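Local coordinates for protein type 3 secretion system chaperone PscE (Pseudomonas aeruginosa, PDB 2UWJ) that acts as a chaperone of the type III secretion system, working with PscG to keep the needle protein PscF from polymerising too early in the cytoplasm, at residues A22-L27 with G59-L64; A29-C34 with Q52-L57. One frame throughout, in Å; residues are numbered along the deposited sequence.

Interaction 1. Residues A22-L27 with G59-L64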
# COMPACT_ATOMS: atom_id res chain seq x y z
N ALA A 22 -11.17 13.81 8.67
CA ALA A 22 -10.04 13.88 9.60
C ALA A 22 -8.79 14.46 8.93
O ALA A 22 -8.09 15.30 9.52
CB ALA A 22 -9.71 12.50 10.15
N LEU A 23 -8.50 14.01 7.71
CA LEU A 23 -7.32 14.52 7.01
C LEU A 23 -7.51 16.02 6.72
O LEU A 23 -6.60 16.81 6.92
CB LEU A 23 -7.14 13.74 5.69
CG LEU A 23 -5.98 14.21 4.80
CD1 LEU A 23 -4.62 14.30 5.56
CD2 LEU A 23 -5.85 13.17 3.67
N ARG A 24 -8.69 16.41 6.24
CA ARG A 24 -8.97 17.80 5.93
C ARG A 24 -8.73 18.69 7.17
O ARG A 24 -8.13 19.75 7.08
CB ARG A 24 -10.41 17.95 5.48
CG ARG A 24 -10.87 19.43 5.27
CD ARG A 24 -12.35 19.54 4.81
NE ARG A 24 -12.64 20.89 4.30
CZ ARG A 24 -13.70 21.25 3.57
NH1 ARG A 24 -14.65 20.36 3.23
NH2 ARG A 24 -13.83 22.51 3.15
N GLN A 25 -9.21 18.24 8.33
CA GLN A 25 -9.03 19.01 9.56
C GLN A 25 -7.59 19.17 9.91
O GLN A 25 -7.16 20.25 10.32
CB GLN A 25 -9.80 18.36 10.73
CG GLN A 25 -11.29 18.60 10.61
CD GLN A 25 -12.10 17.89 11.71
OE1 GLN A 25 -11.61 16.97 12.37
NE2 GLN A 25 -13.35 18.32 11.90
N ARG A 26 -6.81 18.11 9.76
CA ARG A 26 -5.39 18.19 10.09
C ARG A 26 -4.66 19.17 9.15
O ARG A 26 -3.77 19.91 9.57
CB ARG A 26 -4.73 16.82 9.96
CG ARG A 26 -5.15 15.87 11.03
CD ARG A 26 -4.39 14.58 10.86
NE ARG A 26 -5.13 13.65 10.02
CZ ARG A 26 -4.57 12.68 9.33
NH1 ARG A 26 -3.26 12.55 9.39
NH2 ARG A 26 -5.32 11.83 8.63
N LEU A 27 -5.02 19.13 7.87
CA LEU A 27 -4.40 20.01 6.87
C LEU A 27 -4.79 21.48 7.18
O LEU A 27 -3.96 22.38 7.16
CB LEU A 27 -4.90 19.63 5.46
CG LEU A 27 -4.42 18.27 4.91
CD1 LEU A 27 -5.17 17.98 3.57
CD2 LEU A 27 -2.86 18.29 4.73
N GLY A 59 -2.28 23.13 -1.45
CA GLY A 59 -2.36 22.17 -2.55
C GLY A 59 -2.98 20.84 -2.08
O GLY A 59 -3.80 20.21 -2.79
N GLY A 60 -2.58 20.39 -0.89
CA GLY A 60 -3.16 19.16 -0.35
C GLY A 60 -4.67 19.24 -0.18
O GLY A 60 -5.39 18.28 -0.45
N LEU A 61 -5.15 20.39 0.32
CA LEU A 61 -6.59 20.60 0.54
C LEU A 61 -7.31 20.61 -0.81
O LEU A 61 -8.41 20.07 -0.96
CB LEU A 61 -6.83 21.92 1.29
CG LEU A 61 -6.45 21.78 2.78
CD1 LEU A 61 -6.22 23.18 3.39
CD2 LEU A 61 -7.59 21.07 3.54
N GLY A 62 -6.67 21.24 -1.79
CA GLY A 62 -7.25 21.29 -3.12
C GLY A 62 -7.29 19.87 -3.74
O GLY A 62 -8.25 19.47 -4.36
N ILE A 63 -6.24 19.09 -3.58
CA ILE A 63 -6.31 17.74 -4.16
C ILE A 63 -7.40 16.93 -3.39
O ILE A 63 -8.22 16.27 -4.01
CB ILE A 63 -4.95 17.06 -4.06
CG1 ILE A 63 -3.96 17.81 -5.02
CG2 ILE A 63 -5.10 15.49 -4.33
CD1 ILE A 63 -2.51 17.54 -4.75
N LEU A 64 -7.42 17.01 -2.06
CA LEU A 64 -8.40 16.26 -1.26
C LEU A 64 -9.84 16.57 -1.70
O LEU A 64 -10.67 15.67 -1.85
CB LEU A 64 -8.25 16.57 0.22
CG LEU A 64 -9.21 15.80 1.15
CD1 LEU A 64 -9.06 14.24 0.99
CD2 LEU A 64 -8.84 16.21 2.62

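Interaction 2. Residues A29-C34 with Q52-L57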
# COMPACT_ATOMS: atom_id res chain seq x y z
N ALA A 29 -5.78 22.74 10.05
CA ALA A 29 -5.13 23.15 11.29
C ALA A 29 -3.69 23.55 11.01
O ALA A 29 -3.24 24.60 11.47
CB ALA A 29 -5.17 22.03 12.35
N ALA A 30 -2.95 22.71 10.26
CA ALA A 30 -1.56 23.03 9.94
C ALA A 30 -1.47 24.32 9.07
O ALA A 30 -0.56 25.14 9.23
CB ALA A 30 -0.86 21.82 9.21
N LEU A 31 -2.41 24.52 8.16
CA LEU A 31 -2.35 25.71 7.32
C LEU A 31 -2.63 26.98 8.18
O LEU A 31 -2.02 28.05 7.98
CB LEU A 31 -3.38 25.62 6.20
CG LEU A 31 -3.53 26.87 5.34
CD1 LEU A 31 -2.19 27.26 4.67
CD2 LEU A 31 -4.66 26.61 4.31
N ALA A 32 -3.54 26.86 9.15
CA ALA A 32 -3.85 28.04 10.01
C ALA A 32 -2.63 28.42 10.88
O ALA A 32 -2.32 29.60 11.03
CB ALA A 32 -5.13 27.76 10.88
N GLU A 33 -1.90 27.43 11.41
CA GLU A 33 -0.72 27.72 12.22
C GLU A 33 0.30 28.38 11.35
O GLU A 33 1.01 29.29 11.77
CB GLU A 33 -0.07 26.46 12.79
CG GLU A 33 -0.97 25.57 13.62
CD GLU A 33 -0.20 24.41 14.27
OE1 GLU A 33 0.87 24.01 13.75
OE2 GLU A 33 -0.68 23.88 15.31
N CYS A 34 0.41 27.87 10.12
CA CYS A 34 1.36 28.41 9.18
C CYS A 34 1.06 29.91 8.88
O CYS A 34 1.96 30.78 8.88
CB CYS A 34 1.32 27.51 7.90
SG CYS A 34 2.71 27.73 6.91
N GLN A 52 6.23 28.24 1.24
CA GLN A 52 6.23 26.98 0.50
C GLN A 52 5.38 25.97 1.30
O GLN A 52 4.60 25.19 0.72
CB GLN A 52 7.66 26.44 0.38
CG GLN A 52 8.50 27.18 -0.68
CD GLN A 52 9.88 26.54 -0.89
OE1 GLN A 52 10.80 26.72 -0.06
NE2 GLN A 52 10.04 25.78 -1.99
N GLN A 53 5.52 25.98 2.63
CA GLN A 53 4.72 25.07 3.42
C GLN A 53 3.23 25.36 3.29
O GLN A 53 2.40 24.43 3.15
CB GLN A 53 5.11 25.12 4.89
CG GLN A 53 4.21 24.22 5.69
CD GLN A 53 4.96 23.60 6.84
OE1 GLN A 53 4.68 23.89 8.01
NE2 GLN A 53 5.94 22.76 6.52
N ALA A 54 2.86 26.64 3.35
CA ALA A 54 1.46 27.00 3.19
C ALA A 54 0.94 26.58 1.80
O ALA A 54 -0.19 26.11 1.64
CB ALA A 54 1.26 28.54 3.37
N ARG A 55 1.76 26.79 0.78
CA ARG A 55 1.25 26.42 -0.54
C ARG A 55 1.10 24.90 -0.67
O ARG A 55 0.21 24.42 -1.37
CB ARG A 55 2.16 26.98 -1.62
CG ARG A 55 2.04 28.55 -1.81
CD ARG A 55 3.02 28.91 -2.93
NE ARG A 55 3.49 30.29 -2.89
CZ ARG A 55 4.76 30.66 -2.77
NH1 ARG A 55 5.76 29.76 -2.66
NH2 ARG A 55 5.04 31.96 -2.77
N ALA A 56 1.99 24.15 -0.01
CA ALA A 56 1.90 22.66 -0.06
C ALA A 56 0.62 22.21 0.61
O ALA A 56 -0.08 21.34 0.14
CB ALA A 56 3.07 22.04 0.65
N LEU A 57 0.31 22.83 1.75
CA LEU A 57 -0.91 22.49 2.49
C LEU A 57 -2.15 22.89 1.71
O LEU A 57 -3.13 22.11 1.64
CB LEU A 57 -0.87 23.19 3.87
CG LEU A 57 0.09 22.57 4.88
CD1 LEU A 57 0.24 23.56 6.13
CD2 LEU A 57 -0.48 21.21 5.33

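Interaction 1. Residues A22-L27 with G59-L64
L27 and L61 pack against each other, their side chains sliding past in opposite directions. The branch doing the work on L61 is CD2, which lies 3.6 Å from L27 CB, with L61 CG close behind it. L61 sets out to the flank of its helix; with CG beside the backbone N and anti to the carbonyl carbon (chi1 -74°), the isobutyl group bends back across to helix 18-40. One turn on, L64 leaves directly for the partner helix, and its CD2 meets R24, with L23 CG 4.1 Å and L27 CD1 4.2 Å from that L64 CD2.

Two of these methyls also rest on backbone. L64 CD2 presses on the main chain of R24, 3.6 Å from R24 N, while L61 CD2 sits 3.8 Å from R24 O, so R24 touches both leucines through its backbone. The two segments run antiparallel at 159°, their axes 9.9 Å apart, as the arms of the helical hairpin formed by helices 18-40 and 44-68. Both lie in the YscE family region, and 22-27 falls in a predicted coiled coil. At G60, the bare backbone takes the place of a side chain: L27 CD1 comes to 4.0 Å from G60 C.

Polar groups keep to the margins, and no hydrogen bond crosses the contact. The R24 side chain makes its contacts through CB and CG, with CB 3.7 Å from L64 CD2, and its extended chain carries the guanidinium outward. On another flank, R26 lays one guanidinium face near L23 CD1, and its NH1 forms a salt bridge with E8 of the PscG chain. L23 and L27 also pack on PscG, through E8 and L9 of that chain respectively.

Interaction 2. Residues A29-C34 with Q52-L57
Q53 touches C34 first along segment 52-57: its aliphatic carbons lie beside the sulfur, with Q53 CG 4.0 Å from C34 SG. The glutamine chain leaves its backbone directed at the partner helix and bends at chi2. A nickel ion is bound about 3 Å from the Q53 side chain.

A54 follows, and here the two segments' backbones come nearest, A54 CA lying 5.8 Å from L31 CA. The small CB takes two neighbours at once: C34 SG and L31 CD1 are each 3.9 Å from A54 CB. The thiol gets there because SG stands anti to the C34 backbone N (chi1 -163°), a course that also brings it to 3.7 Å from A54 N. L31 CD1 touches A54 O as well, so this turn presents methyl, amide and carbonyl together to the two larger side chains.

L57 closes the segment and is the most heavily covered residue of the contact. Its CD1 settles on the main chain between A30 and L31, 3.5 Å from L31 N, with A30 CB 3.7 Å from that same L57 CD1. Both L57 methyls reach A30 CB, since CD2 approaches it too. No hydrogen bond crosses; the contact is van der Waals, partly against backbone atoms.

The two segments, at 155° with axes 9.4 Å apart, belong to helices 18-40 and 44-68, the antiparallel arms of a helical hairpin. L31 reaches on to E58 and L61, C34 to L50, and the PscG chain covers another side through packing of its W31 on A56 and its L9 on L57.

Overall arrangement
Both interactions tie the same two helices, 18-40 and 44-68, into one antiparallel hairpin, and their centres lie 10 Å apart along it. Interaction 2 comes between the segments of interaction 1 in the sequence and so sits nearer the turn, while the centre of interaction 1 lies about 3 Å from the centre of the chain. They are continuous: L27 CD2 packs on L57 CD2 at 3.8 Å, and L61 CD1 on L31 CD2 at 3.9 Å, giving a single apolar seam. PscG contacts residues of both interactions, with its L9 packing on L27 and L57, so the same hairpin also presents a surface to its co-chaperone.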